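Local coordinates for conserved domain protein (Porphyromonas gingivalis, PDB 3PNN), which probably acts as a cytoplasmic glycosyltransferase or sugar-nucleotide-handling enzyme, built on a Rossmann-like alpha/beta/alpha fold and linked to forming glycosidic bonds, at residues L8-A13 / L51-R56; K99-N104 / P243-F248; A106-R111 / Y227-F232. One frame throughout, in Å; residues are numbered along the deposited sequence. Where two conformers were deposited one is given.

Contact 1: L8-A13 / L51-R56; sequences LFVLAA and LVFVIR
The carbonyl oxygen of Val52 takes two contacts from the neighbouring strand: Val10 N donates to Val52 O at 2.7 Å in a nearly straight bond (170° at the hydrogen), and Phe9 CA adds a C-H...O contact to it at 3.3 Å. The same alternation runs on along the pair. Val52 N binds Leu8 O at 2.8 Å and Val54 N binds Val10 O at 3.1 Å, so residues 8-11 and 51-55 are joined as parallel strands. These two strands, with helix 35-46 between them, form a beta-alpha-beta unit of the Rossmann-like core, and strand 118-122 flanks 8-11 on its other edge. Where strand 8-11 gives way to a loop, the pairing frays: Ala12 N reaches Val54 O at 3.0 Å in a weak, bent bond. The sequence Leu11-Ala12-Ala13 here resembles the opening of the LAAGxGxR signature of sugar nucleotidyltransferases. On one face of the sheet the Phe9 ring, with CG swung away from the backbone N (chi1 -171°), crosses to Val54 and sets its CE1 3.8 Å from Val54 CB. On the other, Val10 and Phe53 lie alongside each other, Val10 CB 3.6 Å from Phe53 CD1, while Phe63 meets the Phe53 ring edge-to-face. Past the strands, the extended chain of Arg56 brings its guanidinium flat against Ala13 O, which sits over its centre, 3.0 Å from Arg56 CZ. No hydrogen bond joins them; Arg56 NH2 binds Gln82 OE1 and a glycerol instead.

Contact 2: K99-N104 / P243-F248; sequences KPWGTN and PKSEFF
The first turn of helix 103-108, with Gly102 at its N-cap, is met by the backbone of Phe247 in the loop before helix 249-259. Phe247 N donates to Trp101 O at 2.8 Å, and Phe247 O in turn accepts Asn104 N at 2.9 Å. Phe247 thus uses both its N-H and its C=O to hold the start of the helix, on either side of Gly102 in sequence, and the N-H of Asn104, which as a first-turn amide has no partner within the helix, is satisfied; the helix end would probably polarise Phe247 O as well. Gly102 lies between these bonds, its backbone against Phe247 O. Since Phe248 is itself an N-cap, two helix starts of this Rossmann-like domain are set side by side. Thr103 OG1 links them: it lies at the edge of the Phe248 ring, 3.9 Å from CD1 of Phe248, and is hydrogen-bonded to Ile249 N. Asn104 CB packs obliquely against the Phe247 ring, 3.6 Å from Phe247 CD2, its amide plane 60° from the ring; its ND2 binds Tyr224 OH. Toward the outer end, the fully extended Lys99 chain crosses Glu246 at about a right angle. Their salt bridge is a long one, Lys99 NZ to Glu246 OE2 at 3.6 Å. The other carboxylate oxygen is used by a water, which donates to Glu246 OE1 and to Pro100 O, each at 2.7 Å. A second water joins Lys99 N to Pro243 O, extending the seam where direct backbone bonds are absent.

Contact 3: A106-R111 / Y227-F232; sequences AVLMGR and YSEELF
Leu108 CD2 lies over one face of the Arg111 guanidinium, 4.2 Å above the plane and displaced toward its rim, while Glu229 of the facing segment occupies the edge, with CG in the guanidinium plane and OE1 near it. This is packing of the short helix 103-108 and the type I turn that follows it, Leu108 to Arg111, against the long helix 223-239 in the Rossmann-like fold. The turn brings Leu108 and Arg111 round to one side, so a methyl group and a charge confront successive residues of the same helix. Arg111 NH1 reaches Glu229 OE1 at 2.7 Å, a salt bridge whose hydrogen bond is nonetheless weak, bent to 124° at the hydrogen. The carboxylate is turned 76° against the guanidinium, so the two groups do not meet as a coplanar, two-bond pair. Bends at chi2 and chi3 fold the arginine chain back toward the helix, and Arg111 NH2 makes a long, weak ion pair with Asp226. The rest of the contact is apolar. The fork of Leu108 straddles one helical turn: CD2 rests 3.8 Å from Ser228 CB, and CD1 turns toward the Phe232 ring, which also meets the ring of His105. The Phe232 ring is reached obliquely, Leu108 CD1 lying 3.9 Å from its CD2.

How the contacts relate
Helix 103-108 ties the contacts together: its start belongs to contact 2, its end to contact 3, whose centres are 12 Å apart, and contact 3 is nested in the chain loop closed by contact 2. A probable hydrogen bond joins them, Asn104 OD1 to Ser228 OG at 2.9 Å, and Phe247 CZ separately packs 3.4 Å from Ser228 O. The helix also packs on the sheet of contact 1, where Phe9 CE2 comes within 3.2 Å of Val107 O. Contacts 1 and 2, about 16 Å apart between centres, meet where Arg56 NH2 lies 3.3 Å from Pro100 CG. A glycerol near both residues, probably from the crystallisation liquor, may mark a pocket there.

Contact 1: L8-A13 / L51-R56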
loop_
_atom_site.group_PDB
_atom_site.type_symbol
_atom_site.label_atom_id
_atom_site.label_comp_id
_atom_site.label_asym_id
_atom_site.label_seq_id
_atom_site.Cartn_x
_atom_site.Cartn_y
_atom_site.Cartn_z
ATOM N N LEU A 8 -6.155 -8.023 6.415
ATOM C CA LEU A 8 -5.093 -7.474 5.566
ATOM C C LEU A 8 -5.589 -7.369 4.113
ATOM O O LEU A 8 -5.925 -8.371 3.491
ATOM C CB LEU A 8 -3.825 -8.344 5.632
ATOM C CG LEU A 8 -2.666 -7.828 4.761
ATOM C CD1 LEU A 8 -2.146 -6.503 5.309
ATOM C CD2 LEU A 8 -1.543 -8.843 4.736
ATOM N N PHE A 9 -5.621 -6.154 3.582
ATOM C CA PHE A 9 -6.160 -5.895 2.247
ATOM C C PHE A 9 -4.941 -5.590 1.397
ATOM O O PHE A 9 -4.253 -4.590 1.622
ATOM C CB PHE A 9 -7.116 -4.693 2.315
ATOM C CG PHE A 9 -7.908 -4.433 1.047
ATOM C CD1 PHE A 9 -7.828 -5.274 -0.050
ATOM C CD2 PHE A 9 -8.764 -3.332 0.977
ATOM C CE1 PHE A 9 -8.578 -5.028 -1.209
ATOM C CE2 PHE A 9 -9.511 -3.087 -0.173
ATOM C CZ PHE A 9 -9.409 -3.943 -1.269
ATOM N N VAL A 10 -4.651 -6.475 0.447
ATOM C CA VAL A 10 -3.459 -6.340 -0.377
ATOM C C VAL A 10 -3.784 -5.773 -1.761
ATOM O O VAL A 10 -4.615 -6.327 -2.508
ATOM C CB VAL A 10 -2.724 -7.702 -0.532
ATOM C CG1 VAL A 10 -1.498 -7.543 -1.428
ATOM C CG2 VAL A 10 -2.330 -8.273 0.846
ATOM N N LEU A 11 -3.136 -4.661 -2.110
ATOM C CA LEU A 11 -3.325 -4.048 -3.430
ATOM C C LEU A 11 -2.553 -4.814 -4.507
ATOM O O LEU A 11 -1.379 -4.544 -4.758
ATOM C CB LEU A 11 -2.880 -2.582 -3.410
ATOM C CG LEU A 11 -3.612 -1.701 -2.400
ATOM C CD1 LEU A 11 -3.084 -0.274 -2.493
ATOM C CD2 LEU A 11 -5.121 -1.737 -2.657
ATOM N N ALA A 12 -3.227 -5.759 -5.153
ATOM C CA ALA A 12 -2.569 -6.662 -6.093
ATOM C C ALA A 12 -3.053 -6.484 -7.535
ATOM O O ALA A 12 -2.797 -7.319 -8.406
ATOM C CB ALA A 12 -2.751 -8.110 -5.634
ATOM N N ALA A 13 -3.737 -5.381 -7.800
ATOM C CA ALA A 13 -4.414 -5.219 -9.074
ATOM C C ALA A 13 -3.418 -4.951 -10.202
ATOM O O ALA A 13 -3.740 -5.124 -11.373
ATOM C CB ALA A 13 -5.446 -4.109 -8.977
ATOM N N LEU A 51 -7.075 -12.474 4.721
ATOM C CA LEU A 51 -6.516 -11.712 3.622
ATOM C C LEU A 51 -7.578 -11.420 2.574
ATOM O O LEU A 51 -8.389 -12.283 2.221
ATOM C CB LEU A 51 -5.406 -12.498 2.930
ATOM C CG LEU A 51 -4.347 -13.193 3.777
ATOM C CD1 LEU A 51 -3.352 -13.891 2.818
ATOM C CD2 LEU A 51 -3.640 -12.190 4.679
ATOM N N VAL A 52 -7.555 -10.201 2.059
ATOM C CA VAL A 52 -8.326 -9.866 0.871
ATOM C C VAL A 52 -7.361 -9.307 -0.179
ATOM O O VAL A 52 -6.561 -8.410 0.126
ATOM C CB VAL A 52 -9.432 -8.824 1.187
ATOM C CG1 VAL A 52 -10.138 -8.371 -0.102
ATOM C CG2 VAL A 52 -10.435 -9.404 2.187
ATOM N N PHE A 53 -7.420 -9.849 -1.398
ATOM C CA PHE A 53 -6.621 -9.339 -2.509
ATOM C C PHE A 53 -7.537 -8.664 -3.504
ATOM O O PHE A 53 -8.524 -9.263 -3.932
ATOM C CB PHE A 53 -5.894 -10.481 -3.243
ATOM C CG PHE A 53 -4.907 -11.223 -2.373
ATOM C CD1 PHE A 53 -3.594 -10.774 -2.261
ATOM C CD2 PHE A 53 -5.301 -12.351 -1.663
ATOM C CE1 PHE A 53 -2.670 -11.455 -1.456
ATOM C CE2 PHE A 53 -4.388 -13.041 -0.845
ATOM C CZ PHE A 53 -3.074 -12.590 -0.745
ATOM N N VAL A 54 -7.217 -7.433 -3.891
ATOM C CA VAL A 54 -7.874 -6.881 -5.076
ATOM C C VAL A 54 -6.993 -7.184 -6.293
ATOM O O VAL A 54 -5.812 -6.836 -6.315
ATOM C CB VAL A 54 -8.172 -5.369 -4.959
ATOM C CG1 VAL A 54 -6.911 -4.582 -4.611
ATOM C CG2 VAL A 54 -8.837 -4.857 -6.249
ATOM N N ILE A 55 -7.568 -7.865 -7.277
ATOM C CA ILE A 55 -6.867 -8.206 -8.509
ATOM C C ILE A 55 -7.761 -7.811 -9.686
ATOM O O ILE A 55 -8.737 -7.080 -9.502
ATOM C CB ILE A 55 -6.542 -9.718 -8.583
ATOM C CG1 ILE A 55 -7.821 -10.559 -8.580
ATOM C CG2 ILE A 55 -5.615 -10.148 -7.429
ATOM C CD1 ILE A 55 -7.574 -12.009 -9.076
ATOM N N ARG A 56 -7.433 -8.276 -10.894
ATOM C CA ARG A 56 -8.335 -8.095 -12.031
ATOM C C ARG A 56 -8.665 -9.447 -12.652
ATOM O O ARG A 56 -7.902 -10.394 -12.510
ATOM C CB ARG A 56 -7.735 -7.123 -13.056
ATOM C CG ARG A 56 -7.269 -5.831 -12.393
ATOM C CD ARG A 56 -6.863 -4.725 -13.376
ATOM N NE ARG A 56 -6.375 -3.573 -12.615
ATOM C CZ ARG A 56 -5.235 -2.927 -12.858
ATOM N NH1 ARG A 56 -4.465 -3.278 -13.891
ATOM N NH2 ARG A 56 -4.879 -1.910 -12.079
#

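Contact 2: K99-N104 / P243-F248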
loop_
_atom_site.group_PDB
_atom_site.type_symbol
_atom_site.label_atom_id
_atom_site.label_comp_id
_atom_site.label_asym_id
_atom_site.label_seq_id
_atom_site.Cartn_x
_atom_site.Cartn_y
_atom_site.Cartn_z
ATOM N N LYS A 99 -6.805 3.206 -18.846
ATOM C CA LYS A 99 -6.003 3.241 -17.633
ATOM C C LYS A 99 -6.871 3.046 -16.385
ATOM O O LYS A 99 -7.902 3.698 -16.235
ATOM C CB LYS A 99 -5.262 4.572 -17.552
ATOM C CG LYS A 99 -4.410 4.734 -16.311
ATOM C CD LYS A 99 -3.532 5.965 -16.437
ATOM C CE LYS A 99 -2.448 5.986 -15.378
ATOM N NZ LYS A 99 -1.361 6.938 -15.744
ATOM N N PRO A 100 -6.463 2.129 -15.493
ATOM C CA PRO A 100 -7.219 1.892 -14.257
ATOM C C PRO A 100 -7.375 3.167 -13.435
ATOM O O PRO A 100 -6.500 4.036 -13.458
ATOM C CB PRO A 100 -6.361 0.872 -13.503
ATOM C CG PRO A 100 -5.632 0.124 -14.608
ATOM C CD PRO A 100 -5.374 1.158 -15.683
ATOM N N TRP A 101 -8.475 3.253 -12.696
ATOM C CA TRP A 101 -8.842 4.483 -11.996
ATOM C C TRP A 101 -7.924 4.909 -10.858
ATOM O O TRP A 101 -7.957 6.071 -10.452
ATOM C CB TRP A 101 -10.283 4.400 -11.501
ATOM C CG TRP A 101 -11.276 4.375 -12.613
ATOM C CD1 TRP A 101 -12.061 3.323 -12.984
ATOM C CD2 TRP A 101 -11.603 5.454 -13.508
ATOM N NE1 TRP A 101 -12.851 3.675 -14.050
ATOM C CE2 TRP A 101 -12.592 4.978 -14.391
ATOM C CE3 TRP A 101 -11.152 6.771 -13.649
ATOM C CZ2 TRP A 101 -13.139 5.770 -15.406
ATOM C CZ3 TRP A 101 -11.704 7.565 -14.652
ATOM C CH2 TRP A 101 -12.687 7.059 -15.518
ATOM N N GLY A 102 -7.125 3.985 -10.321
ATOM C CA GLY A 102 -6.147 4.348 -9.304
ATOM C C GLY A 102 -6.244 3.542 -8.013
ATOM O O GLY A 102 -7.202 2.795 -7.816
ATOM N N THR A 103 -5.266 3.696 -7.124
ATOM C CA THR A 103 -5.218 2.879 -5.910
ATOM C C THR A 103 -6.430 2.999 -4.983
ATOM O O THR A 103 -6.801 2.019 -4.328
ATOM C CB THR A 103 -3.942 3.122 -5.064
ATOM O OG1 THR A 103 -3.892 4.499 -4.656
ATOM C CG2 THR A 103 -2.702 2.773 -5.873
ATOM N N ASN A 104 -7.026 4.184 -4.878
ATOM C CA ASN A 104 -8.174 4.296 -3.980
ATOM C C ASN A 104 -9.442 3.725 -4.641
ATOM O O ASN A 104 -10.367 3.329 -3.947
ATOM C CB ASN A 104 -8.364 5.725 -3.439
ATOM C CG ASN A 104 -8.964 5.748 -2.034
ATOM O OD1 ASN A 104 -10.077 5.276 -1.809
ATOM N ND2 ASN A 104 -8.233 6.321 -1.089
ATOM N N PRO A 243 -8.090 11.108 -19.750
ATOM C CA PRO A 243 -7.571 9.792 -20.136
ATOM C C PRO A 243 -6.695 9.152 -19.064
ATOM O O PRO A 243 -6.704 7.925 -18.933
ATOM C CB PRO A 243 -6.716 10.099 -21.376
ATOM C CG PRO A 243 -7.084 11.487 -21.785
ATOM C CD PRO A 243 -7.472 12.186 -20.534
ATOM N N LYS A 244 -5.947 9.962 -18.319
ATOM C CA LYS A 244 -4.947 9.422 -17.394
ATOM C C LYS A 244 -5.108 9.868 -15.932
ATOM O O LYS A 244 -4.213 9.657 -15.106
ATOM C CB LYS A 244 -3.539 9.750 -17.901
ATOM C CG LYS A 244 -3.356 9.450 -19.384
ATOM C CD LYS A 244 -1.960 9.790 -19.881
ATOM C CE LYS A 244 -0.988 8.643 -19.653
ATOM N NZ LYS A 244 0.260 8.816 -20.453
ATOM N N SER A 245 -6.247 10.471 -15.609
ATOM C CA SER A 245 -6.503 10.911 -14.240
ATOM C C SER A 245 -6.567 9.708 -13.299
ATOM O O SER A 245 -7.007 8.631 -13.703
ATOM C CB SER A 245 -7.801 11.714 -14.168
ATOM O OG SER A 245 -8.880 10.986 -14.729
ATOM N N GLU A 246 -6.121 9.895 -12.054
ATOM C CA GLU A 246 -6.069 8.802 -11.081
ATOM C C GLU A 246 -6.543 9.230 -9.702
ATOM O O GLU A 246 -6.287 10.352 -9.263
ATOM C CB GLU A 246 -4.656 8.236 -10.961
ATOM C CG GLU A 246 -4.230 7.366 -12.132
ATOM C CD GLU A 246 -2.845 6.783 -11.925
ATOM O OE1 GLU A 246 -2.748 5.629 -11.446
ATOM O OE2 GLU A 246 -1.856 7.485 -12.227
ATOM N N PHE A 247 -7.216 8.307 -9.023
ATOM C CA PHE A 247 -7.805 8.536 -7.705
ATOM C C PHE A 247 -6.961 7.789 -6.686
ATOM O O PHE A 247 -7.064 6.562 -6.570
ATOM C CB PHE A 247 -9.242 8.001 -7.736
ATOM C CG PHE A 247 -10.056 8.298 -6.504
ATOM C CD1 PHE A 247 -10.284 9.603 -6.096
ATOM C CD2 PHE A 247 -10.653 7.263 -5.793
ATOM C CE1 PHE A 247 -11.062 9.879 -4.973
ATOM C CE2 PHE A 247 -11.438 7.530 -4.669
ATOM C CZ PHE A 247 -11.639 8.837 -4.258
ATOM N N PHE A 248 -6.116 8.530 -5.963
ATOM C CA PHE A 248 -5.066 7.963 -5.104
ATOM C C PHE A 248 -5.411 8.028 -3.623
ATOM O O PHE A 248 -6.058 8.973 -3.179
ATOM C CB PHE A 248 -3.762 8.744 -5.282
ATOM C CG PHE A 248 -3.109 8.553 -6.617
ATOM C CD1 PHE A 248 -2.623 7.313 -6.993
ATOM C CD2 PHE A 248 -2.953 9.623 -7.480
ATOM C CE1 PHE A 248 -2.010 7.134 -8.219
ATOM C CE2 PHE A 248 -2.339 9.454 -8.710
ATOM C CZ PHE A 248 -1.868 8.207 -9.076
HETATM O O HOH W 1 -6.795 5.697 -20.571
HETATM O O HOH W 2 -4.083 3.493 -12.402
#

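Contact 3: A106-R111 / Y227-F232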
loop_
_atom_site.group_PDB
_atom_site.type_symbol
_atom_site.label_atom_id
_atom_site.label_comp_id
_atom_site.label_asym_id
_atom_site.label_seq_id
_atom_site.Cartn_x
_atom_site.Cartn_y
_atom_site.Cartn_z
ATOM N N ALA A 106 -9.168 0.902 -6.445
ATOM C CA ALA A 106 -8.871 -0.472 -6.041
ATOM C C ALA A 106 -9.327 -0.761 -4.605
ATOM O O ALA A 106 -9.907 -1.814 -4.336
ATOM C CB ALA A 106 -7.386 -0.762 -6.207
ATOM N N VAL A 107 -9.076 0.165 -3.681
ATOM C CA VAL A 107 -9.535 -0.001 -2.306
ATOM C C VAL A 107 -11.064 -0.130 -2.222
ATOM O O VAL A 107 -11.592 -0.972 -1.485
ATOM C CB VAL A 107 -9.066 1.171 -1.390
ATOM C CG1 VAL A 107 -9.757 1.100 -0.036
ATOM C CG2 VAL A 107 -7.546 1.130 -1.202
ATOM N N LEU A 108 -11.775 0.712 -2.965
ATOM C CA LEU A 108 -13.239 0.659 -2.982
ATOM C C LEU A 108 -13.775 -0.733 -3.341
ATOM O O LEU A 108 -14.890 -1.084 -2.970
ATOM C CB LEU A 108 -13.814 1.698 -3.951
ATOM C CG LEU A 108 -13.910 3.122 -3.399
ATOM C CD1 LEU A 108 -14.272 4.091 -4.498
ATOM C CD2 LEU A 108 -14.944 3.175 -2.263
HETATM N N MSE A 109 -12.993 -1.527 -4.062
HETATM C CA MSE A 109 -13.451 -2.866 -4.458
HETATM C C MSE A 109 -13.653 -3.804 -3.247
HETATM O O MSE A 109 -14.384 -4.803 -3.337
HETATM C CB MSE A 109 -12.477 -3.509 -5.455
HETATM C CG MSE A 109 -12.291 -2.701 -6.758
HETATM SE SE MSE A 109 -13.900 -2.417 -7.818
HETATM C CE MSE A 109 -14.384 -0.668 -7.067
ATOM N N GLY A 110 -13.013 -3.476 -2.125
ATOM C CA GLY A 110 -13.123 -4.284 -0.917
ATOM C C GLY A 110 -14.302 -3.940 -0.007
ATOM O O GLY A 110 -14.476 -4.540 1.050
ATOM N N ARG A 111 -15.137 -3.004 -0.433
ATOM C CA ARG A 111 -16.146 -2.423 0.455
ATOM C C ARG A 111 -17.190 -3.411 1.001
ATOM O O ARG A 111 -17.635 -3.274 2.135
ATOM C CB ARG A 111 -16.847 -1.246 -0.235
ATOM C CG ARG A 111 -18.324 -1.466 -0.420
ATOM C CD ARG A 111 -19.080 -0.164 -0.322
ATOM N NE ARG A 111 -19.048 0.552 -1.585
ATOM C CZ ARG A 111 -19.124 1.874 -1.685
ATOM N NH1 ARG A 111 -19.089 2.451 -2.877
ATOM N NH2 ARG A 111 -19.222 2.615 -0.588
ATOM N N TYR A 227 -16.473 7.403 2.751
ATOM C CA TYR A 227 -15.847 8.690 2.464
ATOM C C TYR A 227 -15.181 8.634 1.089
ATOM O O TYR A 227 -15.240 9.600 0.322
ATOM C CB TYR A 227 -14.819 9.062 3.536
ATOM C CG TYR A 227 -15.426 9.389 4.887
ATOM C CD1 TYR A 227 -16.487 10.295 5.006
ATOM C CD2 TYR A 227 -14.938 8.796 6.044
ATOM C CE1 TYR A 227 -17.042 10.586 6.256
ATOM C CE2 TYR A 227 -15.482 9.085 7.293
ATOM C CZ TYR A 227 -16.527 9.974 7.391
ATOM O OH TYR A 227 -17.054 10.258 8.640
ATOM N N SER A 228 -14.549 7.504 0.781
ATOM C CA SER A 228 -13.885 7.352 -0.520
ATOM C C SER A 228 -14.886 7.404 -1.653
ATOM O O SER A 228 -14.591 7.936 -2.721
ATOM C CB SER A 228 -13.129 6.026 -0.627
ATOM O OG SER A 228 -12.040 5.955 0.285
ATOM N N GLU A 229 -16.053 6.802 -1.456
ATOM C CA GLU A 229 -17.087 6.854 -2.505
ATOM C C GLU A 229 -17.547 8.297 -2.737
ATOM O O GLU A 229 -17.762 8.731 -3.875
ATOM C CB GLU A 229 -18.274 5.966 -2.135
ATOM C CG GLU A 229 -19.495 6.116 -3.038
ATOM C CD GLU A 229 -19.531 5.104 -4.171
ATOM O OE1 GLU A 229 -18.480 4.490 -4.469
ATOM O OE2 GLU A 229 -20.619 4.922 -4.763
ATOM N N GLU A 230 -17.690 9.048 -1.654
ATOM C CA GLU A 230 -18.079 10.449 -1.771
ATOM C C GLU A 230 -17.063 11.235 -2.613
ATOM O O GLU A 230 -17.443 11.983 -3.512
ATOM C CB GLU A 230 -18.232 11.084 -0.385
ATOM C CG GLU A 230 -18.379 12.596 -0.412
ATOM C CD GLU A 230 -18.056 13.232 0.931
ATOM O OE1 GLU A 230 -18.309 12.582 1.971
ATOM O OE2 GLU A 230 -17.545 14.377 0.943
ATOM N N LEU A 231 -15.778 11.059 -2.314
ATOM C CA LEU A 231 -14.719 11.776 -3.015
ATOM C C LEU A 231 -14.513 11.241 -4.429
ATOM O O LEU A 231 -14.098 11.974 -5.326
ATOM C CB LEU A 231 -13.415 11.711 -2.214
ATOM C CG LEU A 231 -13.465 12.541 -0.928
ATOM C CD1 LEU A 231 -12.196 12.379 -0.109
ATOM C CD2 LEU A 231 -13.703 13.998 -1.274
ATOM N N PHE A 232 -14.805 9.960 -4.628
ATOM C CA PHE A 232 -14.728 9.387 -5.980
ATOM C C PHE A 232 -15.742 10.030 -6.918
ATOM O O PHE A 232 -15.430 10.346 -8.079
ATOM C CB PHE A 232 -14.927 7.865 -5.940
ATOM C CG PHE A 232 -14.489 7.160 -7.205
ATOM C CD1 PHE A 232 -13.353 7.572 -7.886
ATOM C CD2 PHE A 232 -15.198 6.062 -7.691
ATOM C CE1 PHE A 232 -12.931 6.902 -9.045
ATOM C CE2 PHE A 232 -14.788 5.394 -8.848
ATOM C CZ PHE A 232 -13.653 5.816 -9.525
#